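Local coordinates for tRNA (guanine(26)-N(2))-dimethyltransferase (Pyrococcus horikoshii, PDB 2DUL), which probably dimethylates the N2 amino group of guanine 26 in a range of tRNAs, with S-adenosyl-L-methionine as the methyl donor, at residues D212-I218 and F230-G236; H129-I135 and A150-R156; G161-T165 and H225-A229. One frame throughout, in Å; residues are numbered along the deposited sequence.

Contact 1 of 3, residues D212-I218 and F230-G236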
loop_
_atom_site.group_PDB
_atom_site.type_symbol
_atom_site.label_atom_id
_atom_site.label_comp_id
_atom_site.label_asym_id
_atom_site.label_seq_id
_atom_site.Cartn_x
_atom_site.Cartn_y
_atom_site.Cartn_z
ATOM N N ASP A 212 2.181 16.112 -14.786
ATOM C CA ASP A 212 0.855 16.720 -14.811
ATOM C C ASP A 212 -0.182 15.647 -14.480
ATOM O O ASP A 212 -1.211 15.509 -15.145
ATOM C CB ASP A 212 0.568 17.369 -16.170
ATOM C CG ASP A 212 1.408 18.624 -16.407
ATOM O OD1 ASP A 212 1.893 19.216 -15.415
ATOM O OD2 ASP A 212 1.576 19.025 -17.580
ATOM N N LEU A 213 0.121 14.881 -13.435
ATOM C CA LEU A 213 -0.750 13.818 -12.957
ATOM C C LEU A 213 -1.023 14.039 -11.481
ATOM O O LEU A 213 -0.152 14.501 -10.746
ATOM C CB LEU A 213 -0.081 12.450 -13.107
ATOM C CG LEU A 213 0.230 11.919 -14.502
ATOM C CD1 LEU A 213 1.048 10.636 -14.365
ATOM C CD2 LEU A 213 -1.076 11.670 -15.274
ATOM N N GLY A 214 -2.237 13.718 -11.056
ATOM C CA GLY A 214 -2.586 13.830 -9.653
ATOM C C GLY A 214 -2.888 12.410 -9.212
ATOM O O GLY A 214 -2.716 11.477 -9.996
ATOM N N ILE A 215 -3.312 12.227 -7.969
ATOM C CA ILE A 215 -3.662 10.897 -7.501
ATOM C C ILE A 215 -4.859 10.921 -6.566
ATOM O O ILE A 215 -5.162 11.935 -5.931
ATOM C CB ILE A 215 -2.505 10.195 -6.714
ATOM C CG1 ILE A 215 -2.204 10.969 -5.427
ATOM C CG2 ILE A 215 -1.264 10.060 -7.591
ATOM C CD1 ILE A 215 -1.387 10.182 -4.401
ATOM N N ASP A 216 -5.541 9.782 -6.516
ATOM C CA ASP A 216 -6.660 9.558 -5.617
ATOM C C ASP A 216 -6.241 8.268 -4.930
ATOM O O ASP A 216 -5.832 7.314 -5.601
ATOM C CB ASP A 216 -7.968 9.309 -6.368
ATOM C CG ASP A 216 -8.721 10.588 -6.673
ATOM O OD1 ASP A 216 -8.487 11.602 -5.985
ATOM O OD2 ASP A 216 -9.562 10.570 -7.595
ATOM N N VAL A 217 -6.303 8.231 -3.606
ATOM C CA VAL A 217 -5.921 7.016 -2.909
ATOM C C VAL A 217 -7.078 6.023 -2.949
ATOM O O VAL A 217 -8.205 6.358 -2.597
ATOM C CB VAL A 217 -5.554 7.297 -1.442
ATOM C CG1 VAL A 217 -5.203 5.991 -0.736
ATOM C CG2 VAL A 217 -4.382 8.260 -1.374
ATOM N N ILE A 218 -6.797 4.808 -3.408
ATOM C CA ILE A 218 -7.812 3.772 -3.461
ATOM C C ILE A 218 -7.807 3.078 -2.104
ATOM O O ILE A 218 -8.848 2.904 -1.466
ATOM C CB ILE A 218 -7.492 2.738 -4.555
ATOM C CG1 ILE A 218 -7.545 3.411 -5.933
ATOM C CG2 ILE A 218 -8.471 1.573 -4.475
ATOM C CD1 ILE A 218 -6.961 2.564 -7.053
ATOM N N PHE A 230 -2.268 1.891 -2.751
ATOM C CA PHE A 230 -2.885 1.709 -4.056
ATOM C C PHE A 230 -3.436 3.074 -4.453
ATOM O O PHE A 230 -4.281 3.631 -3.749
ATOM C CB PHE A 230 -4.042 0.702 -3.998
ATOM C CG PHE A 230 -3.616 -0.706 -3.700
ATOM C CD1 PHE A 230 -3.740 -1.230 -2.418
ATOM C CD2 PHE A 230 -3.089 -1.509 -4.707
ATOM C CE1 PHE A 230 -3.345 -2.540 -2.137
ATOM C CE2 PHE A 230 -2.688 -2.824 -4.439
ATOM C CZ PHE A 230 -2.817 -3.340 -3.151
ATOM N N VAL A 231 -2.956 3.617 -5.566
ATOM C CA VAL A 231 -3.428 4.918 -6.017
ATOM C C VAL A 231 -3.908 4.905 -7.453
ATOM O O VAL A 231 -3.456 4.104 -8.275
ATOM C CB VAL A 231 -2.327 6.006 -5.868
ATOM C CG1 VAL A 231 -1.918 6.126 -4.412
ATOM C CG2 VAL A 231 -1.130 5.671 -6.735
ATOM N N LYS A 232 -4.847 5.800 -7.737
ATOM C CA LYS A 232 -5.415 5.951 -9.068
ATOM C C LYS A 232 -4.851 7.250 -9.625
ATOM O O LYS A 232 -5.048 8.317 -9.046
ATOM C CB LYS A 232 -6.942 6.052 -8.988
ATOM C CG LYS A 232 -7.626 6.319 -10.329
ATOM C CD LYS A 232 -7.528 5.124 -11.269
ATOM C CE LYS A 232 -8.415 5.329 -12.494
ATOM N NZ LYS A 232 -8.368 4.188 -13.445
ATOM N N LEU A 233 -4.140 7.163 -10.740
ATOM C CA LEU A 233 -3.558 8.350 -11.347
ATOM C C LEU A 233 -4.651 9.203 -11.993
ATOM O O LEU A 233 -5.582 8.675 -12.603
ATOM C CB LEU A 233 -2.505 7.941 -12.384
ATOM C CG LEU A 233 -1.333 7.143 -11.794
ATOM C CD1 LEU A 233 -0.371 6.737 -12.896
ATOM C CD2 LEU A 233 -0.607 7.981 -10.753
ATOM N N LYS A 234 -4.539 10.516 -11.829
ATOM C CA LYS A 234 -5.497 11.463 -12.392
ATOM C C LYS A 234 -4.775 12.280 -13.465
ATOM O O LYS A 234 -3.696 12.823 -13.225
ATOM C CB LYS A 234 -6.032 12.377 -11.289
ATOM C CG LYS A 234 -6.510 11.625 -10.048
ATOM C CD LYS A 234 -7.648 10.658 -10.370
ATOM C CE LYS A 234 -8.906 11.395 -10.813
ATOM N NZ LYS A 234 -9.415 12.304 -9.743
ATOM N N ASP A 235 -5.378 12.377 -14.647
ATOM C CA ASP A 235 -4.758 13.078 -15.765
ATOM C C ASP A 235 -5.074 14.566 -15.877
ATOM O O ASP A 235 -6.206 14.945 -16.179
ATOM C CB ASP A 235 -5.143 12.378 -17.072
ATOM C CG ASP A 235 -4.362 12.891 -18.271
ATOM O OD1 ASP A 235 -3.577 13.856 -18.129
ATOM O OD2 ASP A 235 -4.542 12.323 -19.368
ATOM N N GLY A 236 -4.063 15.402 -15.649
ATOM C CA GLY A 236 -4.253 16.839 -15.752
ATOM C C GLY A 236 -3.415 17.678 -14.803
ATOM O O GLY A 236 -3.247 17.330 -13.635
#
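Asp-216 and Lys-234 meet across an antiparallel beta hairpin formed by strands 213-223 and 226-235, the last two strands of the class I methyltransferase sheet. Their side chains share one face: the lysine, bent at chi2, chi3 and chi4, curls back over Gly-214, its CG 3.8 Å from Gly-214 O, and forms a salt bridge from NZ to Asp-216 OD2 at 2.8 Å. NZ comes to OD2 from above the carboxylate plane. Gly-214 has no side chain to stand in the lysine's path. Lys-232 points to the same face, but its NZ leaves for Arg-157 O. On the other face apolar side chains pack across the strands. Ile-215 sends CG2 obliquely across to Leu-233 CD2 at 3.8 Å, while CD1, carried on a CG1 set between backbone N and carbonyl carbon (chi1 64°), reaches Val-231 CG1 at 4.1 Å; helix 192-209 covers this layer through Val-201, Ile-204 and Ala-205. Two pairs of reciprocal backbone bonds, Gly-214 with Lys-234 and Asp-216 with Lys-232, set the register. At the corner Ile-218 N still donates to Phe-230 O at 2.8 Å, and Ile-218 CD1 lies 4.0 Å from Lys-232 CB.

Contact 2 of 3, residues H129-I135 and A150-R156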
loop_
_atom_site.group_PDB
_atom_site.type_symbol
_atom_site.label_atom_id
_atom_site.label_comp_id
_atom_site.label_asym_id
_atom_site.label_seq_id
_atom_site.Cartn_x
_atom_site.Cartn_y
_atom_site.Cartn_z
ATOM N N HIS A 129 6.212 2.579 -22.133
ATOM C CA HIS A 129 5.748 3.902 -21.729
ATOM C C HIS A 129 4.227 4.017 -21.834
ATOM O O HIS A 129 3.649 3.651 -22.858
ATOM C CB HIS A 129 6.426 4.948 -22.623
ATOM C CG HIS A 129 6.128 6.364 -22.243
ATOM N ND1 HIS A 129 6.500 6.905 -21.032
ATOM C CD2 HIS A 129 5.503 7.354 -22.922
ATOM C CE1 HIS A 129 6.118 8.168 -20.981
ATOM N NE2 HIS A 129 5.511 8.466 -22.114
ATOM N N ARG A 130 3.586 4.515 -20.774
ATOM C CA ARG A 130 2.129 4.689 -20.753
ATOM C C ARG A 130 1.457 3.451 -21.336
ATOM O O ARG A 130 0.667 3.543 -22.279
ATOM C CB ARG A 130 1.742 5.923 -21.578
ATOM C CG ARG A 130 2.365 7.219 -21.076
ATOM C CD ARG A 130 1.904 7.525 -19.659
ATOM N NE ARG A 130 2.638 8.645 -19.084
ATOM C CZ ARG A 130 2.742 8.869 -17.781
ATOM N NH1 ARG A 130 3.432 9.914 -17.344
ATOM N NH2 ARG A 130 2.157 8.043 -16.915
ATOM N N TYR A 131 1.754 2.297 -20.749
ATOM C CA TYR A 131 1.239 1.033 -21.255
ATOM C C TYR A 131 0.364 0.206 -20.318
ATOM O O TYR A 131 -0.618 -0.391 -20.756
ATOM C CB TYR A 131 2.432 0.190 -21.714
ATOM C CG TYR A 131 2.074 -1.108 -22.398
ATOM C CD1 TYR A 131 2.151 -2.328 -21.718
ATOM C CD2 TYR A 131 1.671 -1.121 -23.733
ATOM C CE1 TYR A 131 1.835 -3.530 -22.359
ATOM C CE2 TYR A 131 1.357 -2.311 -24.381
ATOM C CZ TYR A 131 1.440 -3.512 -23.689
ATOM O OH TYR A 131 1.130 -4.688 -24.328
ATOM N N PHE A 132 0.716 0.162 -19.037
ATOM C CA PHE A 132 -0.040 -0.647 -18.087
ATOM C C PHE A 132 -1.199 0.027 -17.368
ATOM O O PHE A 132 -1.103 1.180 -16.956
ATOM C CB PHE A 132 0.905 -1.235 -17.027
ATOM C CG PHE A 132 2.000 -2.087 -17.597
ATOM C CD1 PHE A 132 3.266 -1.556 -17.819
ATOM C CD2 PHE A 132 1.754 -3.412 -17.941
ATOM C CE1 PHE A 132 4.277 -2.334 -18.384
ATOM C CE2 PHE A 132 2.754 -4.201 -18.506
ATOM C CZ PHE A 132 4.019 -3.661 -18.729
ATOM N N HIS A 133 -2.291 -0.719 -17.208
ATOM C CA HIS A 133 -3.465 -0.231 -16.495
ATOM C C HIS A 133 -3.183 -0.371 -15.000
ATOM O O HIS A 133 -3.771 0.321 -14.174
ATOM C CB HIS A 133 -4.700 -1.058 -16.870
ATOM C CG HIS A 133 -5.134 -0.882 -18.291
ATOM N ND1 HIS A 133 -5.617 0.315 -18.777
ATOM C CD2 HIS A 133 -5.136 -1.741 -19.337
ATOM C CE1 HIS A 133 -5.897 0.186 -20.061
ATOM N NE2 HIS A 133 -5.614 -1.053 -20.426
ATOM N N PHE A 134 -2.282 -1.287 -14.658
ATOM C CA PHE A 134 -1.917 -1.501 -13.263
ATOM C C PHE A 134 -0.499 -2.031 -13.160
ATOM O O PHE A 134 -0.102 -2.925 -13.905
ATOM C CB PHE A 134 -2.872 -2.491 -12.579
ATOM C CG PHE A 134 -2.430 -2.908 -11.188
ATOM C CD1 PHE A 134 -2.340 -1.975 -10.154
ATOM C CD2 PHE A 134 -2.084 -4.229 -10.920
ATOM C CE1 PHE A 134 -1.907 -2.357 -8.871
ATOM C CE2 PHE A 134 -1.651 -4.620 -9.641
ATOM C CZ PHE A 134 -1.563 -3.682 -8.617
ATOM N N ILE A 135 0.266 -1.455 -12.241
ATOM C CA ILE A 135 1.634 -1.892 -11.999
ATOM C C ILE A 135 1.741 -2.142 -10.503
ATOM O O ILE A 135 1.318 -1.310 -9.702
ATOM C CB ILE A 135 2.681 -0.812 -12.399
ATOM C CG1 ILE A 135 2.703 -0.627 -13.918
ATOM C CG2 ILE A 135 4.071 -1.228 -11.903
ATOM C CD1 ILE A 135 3.704 0.429 -14.398
ATOM N N ALA A 150 7.898 3.875 -12.927
ATOM C CA ALA A 150 6.567 3.281 -12.886
ATOM C C ALA A 150 5.526 4.356 -13.202
ATOM O O ALA A 150 4.512 4.081 -13.844
ATOM C CB ALA A 150 6.294 2.675 -11.513
ATOM N N LEU A 151 5.788 5.579 -12.752
ATOM C CA LEU A 151 4.870 6.688 -12.980
ATOM C C LEU A 151 4.801 7.095 -14.449
ATOM O O LEU A 151 3.895 7.830 -14.848
ATOM C CB LEU A 151 5.264 7.887 -12.112
ATOM C CG LEU A 151 4.859 7.753 -10.644
ATOM C CD1 LEU A 151 5.543 8.825 -9.805
ATOM C CD2 LEU A 151 3.335 7.867 -10.530
ATOM N N ARG A 152 5.756 6.621 -15.248
ATOM C CA ARG A 152 5.775 6.906 -16.679
ATOM C C ARG A 152 5.270 5.694 -17.474
ATOM O O ARG A 152 4.746 5.842 -18.576
ATOM C CB ARG A 152 7.193 7.277 -17.143
ATOM C CG ARG A 152 7.591 8.724 -16.861
ATOM C CD ARG A 152 9.006 9.048 -17.340
ATOM N NE ARG A 152 10.011 8.683 -16.344
ATOM C CZ ARG A 152 10.858 7.666 -16.450
ATOM N NH1 ARG A 152 10.847 6.885 -17.523
ATOM N NH2 ARG A 152 11.707 7.416 -15.463
ATOM N N SER A 153 5.427 4.502 -16.900
ATOM C CA SER A 153 5.004 3.254 -17.537
ATOM C C SER A 153 3.496 2.983 -17.395
ATOM O O SER A 153 2.883 2.367 -18.271
ATOM C CB SER A 153 5.793 2.081 -16.945
ATOM O OG SER A 153 5.520 0.864 -17.628
ATOM N N ALA A 154 2.902 3.420 -16.290
ATOM C CA ALA A 154 1.467 3.235 -16.088
ATOM C C ALA A 154 0.750 4.238 -16.996
ATOM O O ALA A 154 1.333 5.255 -17.357
ATOM C CB ALA A 154 1.099 3.510 -14.632
ATOM N N LYS A 155 -0.495 3.944 -17.371
ATOM C CA LYS A 155 -1.294 4.866 -18.194
ATOM C C LYS A 155 -1.516 6.116 -17.333
ATOM O O LYS A 155 -1.346 6.061 -16.116
ATOM C CB LYS A 155 -2.666 4.264 -18.524
ATOM C CG LYS A 155 -2.660 3.023 -19.407
ATOM C CD LYS A 155 -2.361 3.368 -20.849
ATOM C CE LYS A 155 -2.596 2.171 -21.758
ATOM N NZ LYS A 155 -2.206 2.467 -23.160
ATOM N N ARG A 156 -1.913 7.226 -17.955
ATOM C CA ARG A 156 -2.140 8.471 -17.222
ATOM C C ARG A 156 -3.338 8.380 -16.268
ATOM O O ARG A 156 -3.528 9.234 -15.397
ATOM C CB ARG A 156 -2.305 9.637 -18.212
ATOM C CG ARG A 156 -1.040 9.902 -19.041
ATOM C CD ARG A 156 -1.189 11.119 -19.955
ATOM N NE ARG A 156 -1.381 12.340 -19.179
ATOM C CZ ARG A 156 -0.419 12.985 -18.524
ATOM N NH1 ARG A 156 0.836 12.546 -18.547
ATOM N NH2 ARG A 156 -0.725 14.057 -17.809
HETATM O O HOH W 1 2.543 11.207 -20.936
HETATM O O HOH W 2 -1.674 -0.143 -23.492
#
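Arg-130 lays its guanidinium against the end of helix 144-153, where NH2 donates to Ala-154 O at 2.9 Å and, weakly, to Leu-151 O. This helix connects the parallel neighbouring strands 132-137 and 158-164, a beta-alpha-beta crossover of the class I methyltransferase (Rossmann-like) sheet. Arg-152 O lies over one face of the guanidinium and Arg-156 CG over the opposite one. The bend at chi2 (-62°) folds the chain back, although its CB points away from 150-156. The backbone N of Arg-130 donates to Arg-152 O at 2.8 Å, in the carbonyl plane and on a lone pair. Next along the chain, Ser-153 O accepts from Tyr-131 N (2.7 Å) and Phe-132 N (3.2 Å), which reach it from opposite faces of its plane. Phe-132 pairs with Ala-154 in a short parallel bridge, its O taking Lys-155 N at 2.9 Å, and Ser-153 OG sits at the edge of its ring. Lys-155, bent at chi2, runs alongside this loop to place NZ 3.2 Å from Arg-130 O, and a water joins the same NZ to Tyr-131 O. Beside Ala-154, Ile-135 CD1 packs 3.6 Å from Ala-154 N and also touches Ser-153 CB.

In the second shell, Ser-153 OG bonds Arg-128 O, and Trp-75 meets the Phe-132 ring edge-to-face. Arg-156 is held by a salt bridge from NE to Asp-235 and a hydrogen bond from NH2 to Tyr-211 O; a water lies between its NH1 and Arg-130 NE, the NH1 bond being weak. The NH1 atoms of Arg-130 and Arg-156 are 3.9 Å apart, a closeness the Asp-235 carboxylate is likely to ease, while the helix-end carbonyls, with their partial negative charge, would probably stabilise the Arg-130 guanidinium.

Contact 3 of 3, residues G161-T165 and H225-A229; sequences GVTAT and HYFRA
Ala-164 N donates to Phe-227 O at 2.8 Å, and Phe-227 N returns a nearly straight bond (174°) to Ala-164 O, both in the carbonyl planes. With the matching pair between Val-162 and Ala-229, they zip strand 158-164 antiparallel to strand 226-235, which, between 158-164 and 213-223, is the strand that runs antiparallel in the class I methyltransferase (Rossmann-like) core. Between these pairs Thr-163 faces Arg-228. The threonine OG1 lies over one face of the guanidinium, 3.2 Å from NH1 but at an angle too poor for a hydrogen bond. Arg-228 has an unusual chi1 (-117°) and a bend at chi2, which swing its end across the neighbouring strand until NH1 rests 3.4 Å from Gly-161 C. NH1 forms a salt bridge with Asp-136, and NH2 lies close to Arg-61, a predicted S-adenosyl-L-methionine ligand. Replacing the arginine with a leucine would probably leave Asp-136 without its cationic mate and uncover Thr-163 OG1. On the other face, helix 192-209 packs on Val-162, Phe-227 and Ala-229. There the Phe-227 ring turns its edge to Ala-164 O, with CD1 3.6 Å from that oxygen.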
loop_
_atom_site.group_PDB
_atom_site.type_symbol
_atom_site.label_atom_id
_atom_site.label_comp_id
_atom_site.label_asym_id
_atom_site.label_seq_id
_atom_site.Cartn_x
_atom_site.Cartn_y
_atom_site.Cartn_z
ATOM N N GLY A 161 0.313 0.157 -7.547
ATOM C CA GLY A 161 0.329 -0.517 -6.263
ATOM C C GLY A 161 1.770 -0.475 -5.803
ATOM O O GLY A 161 2.661 -0.942 -6.511
ATOM N N VAL A 162 2.015 0.094 -4.630
ATOM C CA VAL A 162 3.375 0.198 -4.132
ATOM C C VAL A 162 3.502 -0.353 -2.721
ATOM O O VAL A 162 2.645 -0.113 -1.870
ATOM C CB VAL A 162 3.849 1.672 -4.111
ATOM C CG1 VAL A 162 5.337 1.734 -3.809
ATOM C CG2 VAL A 162 3.527 2.350 -5.442
ATOM N N THR A 163 4.574 -1.094 -2.484
ATOM C CA THR A 163 4.835 -1.656 -1.169
ATOM C C THR A 163 6.222 -1.239 -0.703
ATOM O O THR A 163 7.169 -1.212 -1.487
ATOM C CB THR A 163 4.784 -3.197 -1.176
ATOM O OG1 THR A 163 3.487 -3.639 -1.589
ATOM C CG2 THR A 163 5.065 -3.739 0.224
ATOM N N ALA A 164 6.326 -0.884 0.568
ATOM C CA ALA A 164 7.602 -0.519 1.157
ATOM C C ALA A 164 7.766 -1.504 2.304
ATOM O O ALA A 164 6.926 -1.563 3.199
ATOM C CB ALA A 164 7.569 0.913 1.679
ATOM N N THR A 165 8.834 -2.294 2.262
ATOM C CA THR A 165 9.090 -3.291 3.298
ATOM C C THR A 165 9.920 -2.755 4.455
ATOM O O THR A 165 9.610 -3.009 5.619
ATOM C CB THR A 165 9.814 -4.519 2.720
ATOM O OG1 THR A 165 9.022 -5.089 1.671
ATOM C CG2 THR A 165 10.030 -5.566 3.805
ATOM N N HIS A 225 4.723 -4.737 9.611
ATOM C CA HIS A 225 5.953 -4.106 9.165
ATOM C C HIS A 225 6.133 -3.828 7.678
ATOM O O HIS A 225 7.259 -3.780 7.182
ATOM C CB HIS A 225 7.141 -4.903 9.700
ATOM C CG HIS A 225 7.152 -5.016 11.192
ATOM N ND1 HIS A 225 7.160 -3.915 12.021
ATOM C CD2 HIS A 225 7.124 -6.098 12.006
ATOM C CE1 HIS A 225 7.134 -4.312 13.280
ATOM N NE2 HIS A 225 7.113 -5.633 13.298
ATOM N N TYR A 226 5.030 -3.662 6.958
ATOM C CA TYR A 226 5.127 -3.309 5.554
ATOM C C TYR A 226 4.038 -2.292 5.250
ATOM O O TYR A 226 2.953 -2.336 5.825
ATOM C CB TYR A 226 5.055 -4.549 4.641
ATOM C CG TYR A 226 3.703 -5.180 4.398
ATOM C CD1 TYR A 226 2.737 -4.539 3.622
ATOM C CD2 TYR A 226 3.419 -6.462 4.878
ATOM C CE1 TYR A 226 1.522 -5.159 3.322
ATOM C CE2 TYR A 226 2.206 -7.093 4.586
ATOM C CZ TYR A 226 1.262 -6.437 3.804
ATOM O OH TYR A 226 0.067 -7.059 3.493
ATOM N N PHE A 227 4.361 -1.347 4.378
ATOM C CA PHE A 227 3.432 -0.291 4.009
ATOM C C PHE A 227 2.945 -0.527 2.590
ATOM O O PHE A 227 3.737 -0.840 1.698
ATOM C CB PHE A 227 4.130 1.061 4.131
ATOM C CG PHE A 227 4.727 1.307 5.491
ATOM C CD1 PHE A 227 5.880 0.634 5.894
ATOM C CD2 PHE A 227 4.123 2.191 6.379
ATOM C CE1 PHE A 227 6.423 0.837 7.164
ATOM C CE2 PHE A 227 4.656 2.404 7.652
ATOM C CZ PHE A 227 5.810 1.725 8.045
ATOM N N ARG A 228 1.641 -0.367 2.391
ATOM C CA ARG A 228 1.001 -0.605 1.103
ATOM C C ARG A 228 0.181 0.599 0.641
ATOM O O ARG A 228 -0.571 1.183 1.419
ATOM C CB ARG A 228 0.058 -1.807 1.225
ATOM C CG ARG A 228 0.386 -3.016 0.373
ATOM C CD ARG A 228 0.373 -2.706 -1.113
ATOM N NE ARG A 228 0.126 -3.910 -1.905
ATOM C CZ ARG A 228 0.518 -4.075 -3.165
ATOM N NH1 ARG A 228 1.190 -3.115 -3.785
ATOM N NH2 ARG A 228 0.222 -5.196 -3.809
ATOM N N ALA A 229 0.303 0.950 -0.633
ATOM C CA ALA A 229 -0.455 2.073 -1.167
ATOM C C ALA A 229 -0.953 1.803 -2.577
ATOM O O ALA A 229 -0.165 1.512 -3.480
ATOM C CB ALA A 229 0.400 3.340 -1.158
#

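Contacts 1 and 3 both use strand 226-235, which pairs with 213-223 on one side and 158-164 on the other; contact 2 reaches the same sheet through strand 132-137, next to 158-164. Contact 3 is buried near the chain's centre, and its arginine lies next to a predicted cofactor-binding residue. Contacts 1 and 2 are only partly buried: one combines regular strand pairing with a salt bridge on a partly exposed face, the other relies on helix-end carbonyls, cations and water. They meet where Arg-156 NE bonds Asp-235 OD1 (2.9 Å), whereas contacts 2 and 3 are joined through backbone, Gly-161 N lying 2.8 Å from Ile-135 O.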